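Long-range contacts in exodeoxyribonuclease III (Neisseria meningitidis, PDB 2JC4), which acts as a 3'-5' exonuclease in DNA repair, probably trimming 3' ends of double-stranded DNA with the help of magnesium or manganese ions: residues F197-D202 with R215-L220; V232-E237 with D246-T251; H138-L143 with P223-A228. One frame throughout, in Å; residues are numbered along the deposited sequence.

How the contacts relate
From the N terminus, residues 138-143 come first and wait 79 residues for their partner, 223-228; together they make contact 3. Contact 1 (197-202 with 215-220) opens and closes within that long loop. Contact 2 (232-237 with 246-251) follows in series and closes a short loop near the C terminus. Contacts 1 and 3 share a sheet, since strands 217-221 and 141-144 are neighbours, with Leu220 N 2.8 Å from Leu143 O. Contact 2 belongs to the edge of the other sheet. Contact 1 also reaches contact 2, where Thr199 O lies 2.8 Å from Ala248 N, so it joins the two halves of this DNase I-like fold.

Contact 1: F197-D202 with R215-L220; sequences FYTWFD and RIDHIL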
loop_
_atom_site.group_PDB
_atom_site.type_symbol
_atom_site.label_atom_id
_atom_site.label_comp_id
_atom_site.label_asym_id
_atom_site.label_seq_id
_atom_site.Cartn_x
_atom_site.Cartn_y
_atom_site.Cartn_z
ATOM N N PHE A 197 -3.593 1.121 15.292
ATOM C CA PHE A 197 -3.567 0.067 14.294
ATOM C C PHE A 197 -2.300 0.171 13.471
ATOM O O PHE A 197 -2.348 0.403 12.253
ATOM C CB PHE A 197 -4.813 0.116 13.405
ATOM C CG PHE A 197 -6.072 -0.247 14.151
ATOM C CD1 PHE A 197 -6.759 0.732 14.882
ATOM C CD2 PHE A 197 -6.557 -1.561 14.142
ATOM C CE1 PHE A 197 -7.938 0.416 15.589
ATOM C CE2 PHE A 197 -7.717 -1.899 14.852
ATOM C CZ PHE A 197 -8.407 -0.921 15.574
ATOM N N TYR A 198 -1.148 -0.004 14.126
ATOM C CA TYR A 198 0.128 0.120 13.387
ATOM C C TYR A 198 0.335 -0.981 12.333
ATOM O O TYR A 198 -0.056 -2.144 12.532
ATOM C CB TYR A 198 1.304 0.089 14.347
ATOM C CG TYR A 198 1.191 1.069 15.495
ATOM C CD1 TYR A 198 0.751 2.377 15.294
ATOM C CD2 TYR A 198 1.562 0.688 16.770
ATOM C CE1 TYR A 198 0.697 3.297 16.355
ATOM C CE2 TYR A 198 1.482 1.596 17.840
ATOM C CZ TYR A 198 1.043 2.884 17.613
ATOM O OH TYR A 198 0.979 3.762 18.673
ATOM N N THR A 199 0.968 -0.616 11.211
ATOM C CA THR A 199 1.177 -1.568 10.111
ATOM C C THR A 199 2.653 -1.798 9.820
ATOM O O THR A 199 2.985 -2.710 9.068
ATOM C CB THR A 199 0.523 -1.040 8.817
ATOM O OG1 THR A 199 1.168 0.165 8.441
ATOM C CG2 THR A 199 -1.004 -0.735 9.037
ATOM N N TRP A 200 3.530 -0.927 10.357
ATOM C CA TRP A 200 4.967 -1.063 10.210
ATOM C C TRP A 200 5.603 -1.017 11.586
ATOM O O TRP A 200 5.188 -0.206 12.417
ATOM C CB TRP A 200 5.551 0.085 9.370
ATOM C CG TRP A 200 7.044 0.067 9.372
ATOM C CD1 TRP A 200 7.865 -0.784 8.682
ATOM C CD2 TRP A 200 7.897 0.936 10.120
ATOM N NE1 TRP A 200 9.171 -0.496 8.964
ATOM C CE2 TRP A 200 9.225 0.552 9.844
ATOM C CE3 TRP A 200 7.662 2.004 11.009
ATOM C CZ2 TRP A 200 10.337 1.208 10.407
ATOM C CZ3 TRP A 200 8.760 2.669 11.570
ATOM C CH2 TRP A 200 10.094 2.259 11.263
ATOM N N PHE A 201 6.544 -1.924 11.837
ATOM C CA PHE A 201 7.293 -1.950 13.087
ATOM C C PHE A 201 8.771 -2.145 12.705
ATOM O O PHE A 201 9.122 -3.098 12.005
ATOM C CB PHE A 201 6.831 -3.122 13.977
ATOM C CG PHE A 201 5.335 -3.161 14.254
ATOM C CD1 PHE A 201 4.434 -3.680 13.282
ATOM C CD2 PHE A 201 4.838 -2.725 15.488
ATOM C CE1 PHE A 201 3.056 -3.717 13.546
ATOM C CE2 PHE A 201 3.437 -2.770 15.768
ATOM C CZ PHE A 201 2.569 -3.272 14.803
ATOM N N ASP A 202 9.635 -1.226 13.146
ATOM C CA ASP A 202 11.034 -1.312 12.822
ATOM C C ASP A 202 11.605 -2.664 13.307
ATOM O O ASP A 202 11.332 -3.107 14.442
ATOM C CB ASP A 202 11.768 -0.119 13.474
ATOM C CG ASP A 202 13.119 0.189 12.823
ATOM O OD1 ASP A 202 13.866 -0.734 12.450
ATOM O OD2 ASP A 202 13.435 1.392 12.696
ATOM N N ARG A 215 1.195 3.520 11.645
ATOM C CA ARG A 215 0.183 3.161 10.637
ATOM C C ARG A 215 0.450 3.935 9.363
ATOM O O ARG A 215 0.017 5.087 9.230
ATOM C CB ARG A 215 -1.259 3.412 11.126
ATOM C CG ARG A 215 -2.332 2.870 10.176
ATOM C CD ARG A 215 -3.771 3.151 10.686
ATOM N NE ARG A 215 -4.092 4.582 10.617
ATOM C CZ ARG A 215 -4.935 5.114 9.721
ATOM N NH1 ARG A 215 -5.559 4.340 8.846
ATOM N NH2 ARG A 215 -5.177 6.412 9.723
ATOM N N ILE A 216 1.141 3.294 8.422
ATOM C CA ILE A 216 1.506 3.933 7.145
ATOM C C ILE A 216 1.012 3.205 5.914
ATOM O O ILE A 216 1.168 3.715 4.784
ATOM C CB ILE A 216 3.045 4.160 7.040
ATOM C CG1 ILE A 216 3.814 2.824 7.217
ATOM C CG2 ILE A 216 3.495 5.249 8.109
ATOM C CD1 ILE A 216 5.358 2.970 7.066
ATOM N N ASP A 217 0.467 2.005 6.106
ATOM C CA ASP A 217 -0.147 1.268 5.017
ATOM C C ASP A 217 -1.660 1.410 5.081
ATOM O O ASP A 217 -2.300 1.050 6.117
ATOM C CB ASP A 217 0.263 -0.208 5.118
ATOM C CG ASP A 217 1.769 -0.384 5.058
ATOM O OD1 ASP A 217 2.269 -0.473 3.933
ATOM O OD2 ASP A 217 2.430 -0.501 6.128
ATOM N N HIS A 218 -2.246 1.916 3.990
ATOM C CA HIS A 218 -3.669 2.364 4.051
ATOM C C HIS A 218 -4.463 1.823 2.896
ATOM O O HIS A 218 -3.886 1.422 1.891
ATOM C CB HIS A 218 -3.769 3.904 4.039
ATOM C CG HIS A 218 -2.934 4.576 5.092
ATOM N ND1 HIS A 218 -3.091 4.317 6.428
ATOM C CD2 HIS A 218 -1.888 5.438 4.992
ATOM C CE1 HIS A 218 -2.199 5.020 7.120
ATOM N NE2 HIS A 218 -1.460 5.714 6.268
ATOM N N ILE A 219 -5.795 1.865 3.014
ATOM C CA ILE A 219 -6.672 1.472 1.899
ATOM C C ILE A 219 -7.699 2.599 1.758
ATOM O O ILE A 219 -8.500 2.810 2.654
ATOM C CB ILE A 219 -7.371 0.116 2.156
ATOM C CG1 ILE A 219 -6.317 -1.011 2.298
ATOM C CG2 ILE A 219 -8.304 -0.244 0.965
ATOM C CD1 ILE A 219 -6.882 -2.332 2.722
ATOM N N LEU A 220 -7.583 3.380 0.693
ATOM C CA LEU A 220 -8.432 4.568 0.521
ATOM C C LEU A 220 -9.482 4.204 -0.521
ATOM O O LEU A 220 -9.144 3.645 -1.582
ATOM C CB LEU A 220 -7.621 5.816 0.109
ATOM C CG LEU A 220 -6.353 6.249 0.889
ATOM C CD1 LEU A 220 -5.973 7.693 0.537
ATOM C CD2 LEU A 220 -6.463 6.063 2.363
#
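Thr199 and Asp217 meet where a beta bulge reaches the start of a sheet strand in the DNase I-like fold. The bulge is of the classic type, with Thr199 and Trp200 both facing Leu214. The tight part of the contact is built round the Thr199 hydroxyl. OG1 sits between the backbone N and the carbonyl carbon (chi1 63°), which turns it to the second segment. It donates to Asp217 OD2 at 2.7 Å and meets the anti lone pair of that oxygen. It also accepts from Ile216 N at 3.1 Å, with an N-H...O angle of 153°. Two bonds thus fix the rotation of the threonine. Asp217 OD2 has a second partner in His247 ND1. Asp217 is predicted to be important for catalysis, and Thr199 would then act as a second-shell residue that positions the carboxylate. Beside this pair, Ile216 CD1 packs on Trp200 CB at 3.7 Å. The indole continues beyond Ile216 and meets the His247 ring, with the planes at about 50°.

The rings of Phe197 and Tyr198 are the looser part. Both residues are partly exposed, and the Phe197 ring turns from the contact to stack with His192. Only the edge of the Tyr198 ring is involved, with CD1 3.8 Å from Arg215 N. Arg215 itself is buried. Its guanidinium leaves the contact for salt bridges with Asp155 and Asp186. His218 CE1 lies over the centre of one guanidinium face. The arginine's methylene chain runs against a buried carbonyl that has no polar partner: Phe197 O is 3.2 Å from Arg215 CG.

Contact 2: V232-E237 with D246-T251; sequences VRVDLE and DHAPVT. With NA (sodium ion), chain D.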
loop_
_atom_site.group_PDB
_atom_site.type_symbol
_atom_site.label_atom_id
_atom_site.label_comp_id
_atom_site.label_asym_id
_atom_site.label_seq_id
_atom_site.Cartn_x
_atom_site.Cartn_y
_atom_site.Cartn_z
ATOM N N VAL A 232 -11.904 -3.651 8.210
ATOM C CA VAL A 232 -10.536 -3.443 7.775
ATOM C C VAL A 232 -9.675 -3.977 8.924
ATOM O O VAL A 232 -9.921 -3.638 10.086
ATOM C CB VAL A 232 -10.203 -1.946 7.563
ATOM C CG1 VAL A 232 -8.756 -1.803 7.166
ATOM C CG2 VAL A 232 -11.040 -1.359 6.462
ATOM N N ARG A 233 -8.699 -4.827 8.611
ATOM C CA ARG A 233 -7.891 -5.389 9.666
ATOM C C ARG A 233 -6.429 -5.428 9.281
ATOM O O ARG A 233 -6.099 -5.509 8.093
ATOM C CB ARG A 233 -8.395 -6.797 10.036
ATOM C CG ARG A 233 -8.487 -7.746 8.913
ATOM C CD ARG A 233 -9.474 -8.885 9.216
ATOM N NE ARG A 233 -9.793 -9.597 7.987
ATOM C CZ ARG A 233 -10.978 -9.529 7.368
ATOM N NH1 ARG A 233 -11.986 -8.816 7.887
ATOM N NH2 ARG A 233 -11.160 -10.193 6.234
ATOM N N VAL A 234 -5.571 -5.362 10.289
ATOM C CA VAL A 234 -4.120 -5.478 10.077
ATOM C C VAL A 234 -3.767 -6.930 10.417
ATOM O O VAL A 234 -4.102 -7.416 11.517
ATOM C CB VAL A 234 -3.314 -4.429 10.917
ATOM C CG1 VAL A 234 -1.769 -4.538 10.665
ATOM C CG2 VAL A 234 -3.805 -2.990 10.630
ATOM N N ASP A 235 -3.118 -7.620 9.486
ATOM C CA ASP A 235 -2.767 -9.027 9.642
ATOM C C ASP A 235 -1.484 -9.183 10.440
ATOM O O ASP A 235 -0.402 -9.400 9.897
ATOM C CB ASP A 235 -2.627 -9.685 8.253
ATOM C CG ASP A 235 -2.253 -11.165 8.313
ATOM O OD1 ASP A 235 -2.205 -11.782 9.399
ATOM O OD2 ASP A 235 -1.967 -11.720 7.243
ATOM N N LEU A 236 -1.616 -9.125 11.754
ATOM C CA LEU A 236 -0.464 -9.301 12.640
ATOM C C LEU A 236 0.028 -10.748 12.802
ATOM O O LEU A 236 1.145 -10.976 13.303
ATOM C CB LEU A 236 -0.770 -8.685 14.006
ATOM C CG LEU A 236 -1.000 -7.174 13.976
ATOM C CD1 LEU A 236 -1.125 -6.675 15.390
ATOM C CD2 LEU A 236 0.120 -6.370 13.263
ATOM N N GLU A 237 -0.805 -11.727 12.437
ATOM C CA GLU A 237 -0.334 -13.130 12.401
ATOM C C GLU A 237 0.844 -13.249 11.439
ATOM O O GLU A 237 1.881 -13.841 11.770
ATOM C CB GLU A 237 -1.460 -14.078 11.952
ATOM C CG GLU A 237 -2.625 -14.083 12.936
ATOM C CD GLU A 237 -3.774 -14.950 12.486
ATOM O OE1 GLU A 237 -3.516 -16.032 11.889
ATOM O OE2 GLU A 237 -4.928 -14.537 12.753
ATOM N N ASP A 246 8.918 -6.186 7.644
ATOM C CA ASP A 246 8.691 -5.169 8.688
ATOM C C ASP A 246 7.266 -4.577 8.618
ATOM O O ASP A 246 6.781 -4.039 9.600
ATOM C CB ASP A 246 9.795 -4.083 8.702
ATOM C CG ASP A 246 10.025 -3.432 7.325
ATOM O OD1 ASP A 246 9.497 -3.909 6.297
ATOM O OD2 ASP A 246 10.761 -2.422 7.290
ATOM N N HIS A 247 6.601 -4.682 7.477
ATOM C CA HIS A 247 5.174 -4.252 7.374
ATOM C C HIS A 247 4.264 -5.471 7.471
ATOM O O HIS A 247 4.606 -6.544 6.978
ATOM C CB HIS A 247 4.869 -3.590 6.015
ATOM C CG HIS A 247 5.607 -2.304 5.758
ATOM N ND1 HIS A 247 4.964 -1.090 5.680
ATOM C CD2 HIS A 247 6.913 -2.054 5.486
ATOM C CE1 HIS A 247 5.848 -0.136 5.430
ATOM N NE2 HIS A 247 7.038 -0.697 5.297
ATOM N N ALA A 248 3.070 -5.262 8.031
ATOM C CA ALA A 248 2.015 -6.262 8.092
ATOM C C ALA A 248 1.052 -6.034 6.926
ATOM O O ALA A 248 0.841 -4.875 6.526
ATOM C CB ALA A 248 1.232 -6.109 9.426
ATOM N N PRO A 249 0.453 -7.120 6.399
ATOM C CA PRO A 249 -0.586 -6.929 5.378
ATOM C C PRO A 249 -1.741 -6.175 6.000
ATOM O O PRO A 249 -1.944 -6.251 7.219
ATOM C CB PRO A 249 -1.043 -8.363 5.035
ATOM C CG PRO A 249 0.061 -9.311 5.570
ATOM C CD PRO A 249 0.708 -8.548 6.726
ATOM N N VAL A 250 -2.487 -5.429 5.182
ATOM C CA VAL A 250 -3.699 -4.763 5.655
ATOM C C VAL A 250 -4.792 -5.253 4.703
ATOM O O VAL A 250 -4.575 -5.265 3.495
ATOM C CB VAL A 250 -3.596 -3.210 5.582
ATOM C CG1 VAL A 250 -4.935 -2.565 6.008
ATOM C CG2 VAL A 250 -2.419 -2.690 6.469
ATOM N N THR A 251 -5.940 -5.635 5.244
ATOM C CA THR A 251 -7.038 -6.146 4.428
ATOM C C THR A 251 -8.345 -5.355 4.656
ATOM O O THR A 251 -8.752 -5.113 5.800
ATOM C CB THR A 251 -7.243 -7.655 4.717
ATOM O OG1 THR A 251 -6.051 -8.363 4.398
ATOM C CG2 THR A 251 -8.404 -8.239 3.868
HETATM NA NA NA D . -5.503 -7.789 13.272
HETATM O O HOH W 1 -6.357 -5.436 13.055
HETATM O O HOH W 2 -4.216 -9.909 13.344
HETATM O O HOH W 3 -4.667 -7.233 15.422
#
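Arg233 and Thr251 form an antiparallel hydrogen-bonded pair between the edge strand 229-234 and strand 250-254. Arg233 N donates to Thr251 O at 2.8 Å. Thr251 N returns a bond to Arg233 O at 2.9 Å. Val234 and Val250 follow as a non-hydrogen-bonded pair. A third bond, Asp235 N to Pro249 O, extends the pairing beyond the last strand residue.

Side chains divide between the two faces. On the face of Val234 and Val250, Val234 CG1 touches Ala248 CB at 3.6 Å. This branch lies anti to the backbone N (chi1 -179°), which sets it beside the methyl. Leu188 of helix 187-191 packs on Val232 and Val234. On the face of Arg233 and Thr251, Arg233 NH2 passes near Thr251 CG2.

Where the strand ends, Asp235 CB packs against the Pro249 ring, and Asp235 OD2 touches Pro249 CG at 3.6 Å. Asp235 is the N-cap of helix 236-239. Its side chain caps a backbone N of the first turn, and OD2 bonds Thr238 OG1. It is the centre of an inverse gamma turn too, closed by a weak bond from Leu236 N to Val234 O. That same Val234 O binds a sodium ion at 2.3 Å. Three waters also bind the ion. Water 1 accepts from Val234 N and water 2 from Leu236 N.

Further out, Pro249 rests on Trp6 and Leu21, Thr251 OG1 bonds Thr4 OG1, and Arg233 pairs with Glu253 and Asp231. Asp246 and His247 lie a few residues before the paired strand. Asp246 is a known magnesium ligand of this protein, though it holds no ion here; His247 is a predicted one. The carbonyl, cap and ion contacts all converge at this turn, and the sodium would further polarise the Val234 carbonyl.

Contact 3: H138-L143 with P223-A228; sequences HGKLVL and PAMAAA
The short helix 223-226 runs beside the turn that leads into strand 141-144, and the backbones come closest at Lys140 and Ala224, whose CA atoms are 5.8 Å apart. The helix presents Ala224 and Met225. Ala224 CB rests 3.5 Å from Gly139 O. A water ties the same two residues: it donates to Gly139 O at 2.7 Å and accepts from Ala224 N at 3.1 Å. Met225 makes most of the apolar contact. Its chain bends at chi2 and chi3 (-62° and -82°), which curls it across the strand entrance. CG comes to 3.9 Å from Leu141 N, and SD passes 3.9 Å from Lys140 CB. The terminal methyl goes deeper, where CE meets Val142 CG2 at 3.9 Å. Both Lys140 and Val142 cross the methionine at about a right angle. The rest of Lys140 extends away from the helix, while the Gly139, Lys140 and Ala224 side of the contact is exposed.

Ser222 OG, just before the helix, bonds both Gly139 O and Leu141 N. Strand 141-144 lies between strands 99-105 and 217-221, with Leu141 packed on helix 115-135 and Val142 touching Ile219 of strand 217-221.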
loop_
_atom_site.group_PDB
_atom_site.type_symbol
_atom_site.label_atom_id
_atom_site.label_comp_id
_atom_site.label_asym_id
_atom_site.label_seq_id
_atom_site.Cartn_x
_atom_site.Cartn_y
_atom_site.Cartn_z
ATOM N N HIS A 138 -14.271 5.797 -12.629
ATOM C CA HIS A 138 -14.502 4.551 -11.895
ATOM C C HIS A 138 -15.151 4.828 -10.562
ATOM O O HIS A 138 -14.487 5.289 -9.619
ATOM C CB HIS A 138 -13.180 3.803 -11.632
ATOM C CG HIS A 138 -12.376 3.542 -12.862
ATOM N ND1 HIS A 138 -12.581 2.444 -13.669
ATOM C CD2 HIS A 138 -11.351 4.234 -13.415
ATOM C CE1 HIS A 138 -11.718 2.472 -14.668
ATOM N NE2 HIS A 138 -10.952 3.541 -14.531
ATOM N N GLY A 139 -16.435 4.494 -10.455
ATOM C CA GLY A 139 -17.197 4.675 -9.192
ATOM C C GLY A 139 -16.687 3.709 -8.120
ATOM O O GLY A 139 -16.728 3.997 -6.914
ATOM N N LYS A 140 -16.191 2.551 -8.551
ATOM C CA LYS A 140 -15.593 1.661 -7.571
ATOM C C LYS A 140 -14.076 1.823 -7.730
ATOM O O LYS A 140 -13.504 1.407 -8.721
ATOM C CB LYS A 140 -16.064 0.235 -7.788
ATOM C CG LYS A 140 -17.536 0.064 -7.492
ATOM C CD LYS A 140 -17.943 -1.386 -7.707
ATOM C CE LYS A 140 -19.400 -1.640 -7.259
ATOM N NZ LYS A 140 -19.761 -3.067 -7.519
ATOM N N LEU A 141 -13.443 2.499 -6.778
ATOM C CA LEU A 141 -12.001 2.724 -6.904
ATOM C C LEU A 141 -11.332 2.542 -5.553
ATOM O O LEU A 141 -11.872 2.962 -4.541
ATOM C CB LEU A 141 -11.706 4.097 -7.543
ATOM C CG LEU A 141 -10.211 4.496 -7.706
ATOM C CD1 LEU A 141 -9.974 5.254 -9.054
ATOM C CD2 LEU A 141 -9.664 5.289 -6.478
ATOM N N VAL A 142 -10.181 1.862 -5.557
ATOM C CA VAL A 142 -9.387 1.636 -4.327
ATOM C C VAL A 142 -7.967 2.089 -4.565
ATOM O O VAL A 142 -7.281 1.575 -5.447
ATOM C CB VAL A 142 -9.402 0.141 -3.856
ATOM C CG1 VAL A 142 -8.656 -0.021 -2.562
ATOM C CG2 VAL A 142 -10.824 -0.352 -3.609
ATOM N N LEU A 143 -7.520 3.057 -3.775
ATOM C CA LEU A 143 -6.126 3.504 -3.806
ATOM C C LEU A 143 -5.459 2.996 -2.542
ATOM O O LEU A 143 -5.832 3.416 -1.438
ATOM C CB LEU A 143 -6.039 5.055 -3.888
ATOM C CG LEU A 143 -4.669 5.726 -3.608
ATOM C CD1 LEU A 143 -3.700 5.395 -4.731
ATOM C CD2 LEU A 143 -4.761 7.256 -3.414
ATOM N N PRO A 223 -16.689 6.405 -2.435
ATOM C CA PRO A 223 -17.901 6.191 -1.645
ATOM C C PRO A 223 -18.653 4.903 -1.928
ATOM O O PRO A 223 -19.160 4.309 -0.980
ATOM C CB PRO A 223 -18.791 7.394 -1.998
ATOM C CG PRO A 223 -17.946 8.376 -2.594
ATOM C CD PRO A 223 -16.691 7.708 -3.117
ATOM N N ALA A 224 -18.733 4.471 -3.193
ATOM C CA ALA A 224 -19.461 3.231 -3.533
ATOM C C ALA A 224 -18.847 2.039 -2.809
ATOM O O ALA A 224 -19.555 1.122 -2.407
ATOM C CB ALA A 224 -19.483 2.985 -5.062
ATOM N N MET A 225 -17.522 2.068 -2.646
ATOM C CA MET A 225 -16.808 1.055 -1.862
ATOM C C MET A 225 -16.977 1.262 -0.348
ATOM O O MET A 225 -17.181 0.304 0.402
ATOM C CB MET A 225 -15.318 1.004 -2.273
ATOM C CG MET A 225 -15.062 0.580 -3.757
ATOM S SD MET A 225 -15.644 -1.089 -4.183
ATOM C CE MET A 225 -14.278 -2.110 -3.565
ATOM N N ALA A 226 -16.922 2.512 0.106
ATOM C CA ALA A 226 -17.172 2.827 1.533
ATOM C C ALA A 226 -18.527 2.298 2.008
ATOM O O ALA A 226 -18.643 1.759 3.111
ATOM C CB ALA A 226 -17.076 4.338 1.786
ATOM N N ALA A 227 -19.539 2.400 1.155
ATOM C CA ALA A 227 -20.870 1.962 1.517
ATOM C C ALA A 227 -20.917 0.455 1.731
ATOM O O ALA A 227 -21.755 -0.020 2.498
ATOM C CB ALA A 227 -21.891 2.382 0.433
ATOM N N ALA A 228 -20.030 -0.282 1.055
ATOM C CA ALA A 228 -20.004 -1.751 1.123
ATOM C C ALA A 228 -18.964 -2.266 2.119
ATOM O O ALA A 228 -18.787 -3.470 2.289
ATOM C CB ALA A 228 -19.746 -2.358 -0.287
HETATM O O HOH W 4 -18.009 6.033 -5.750
#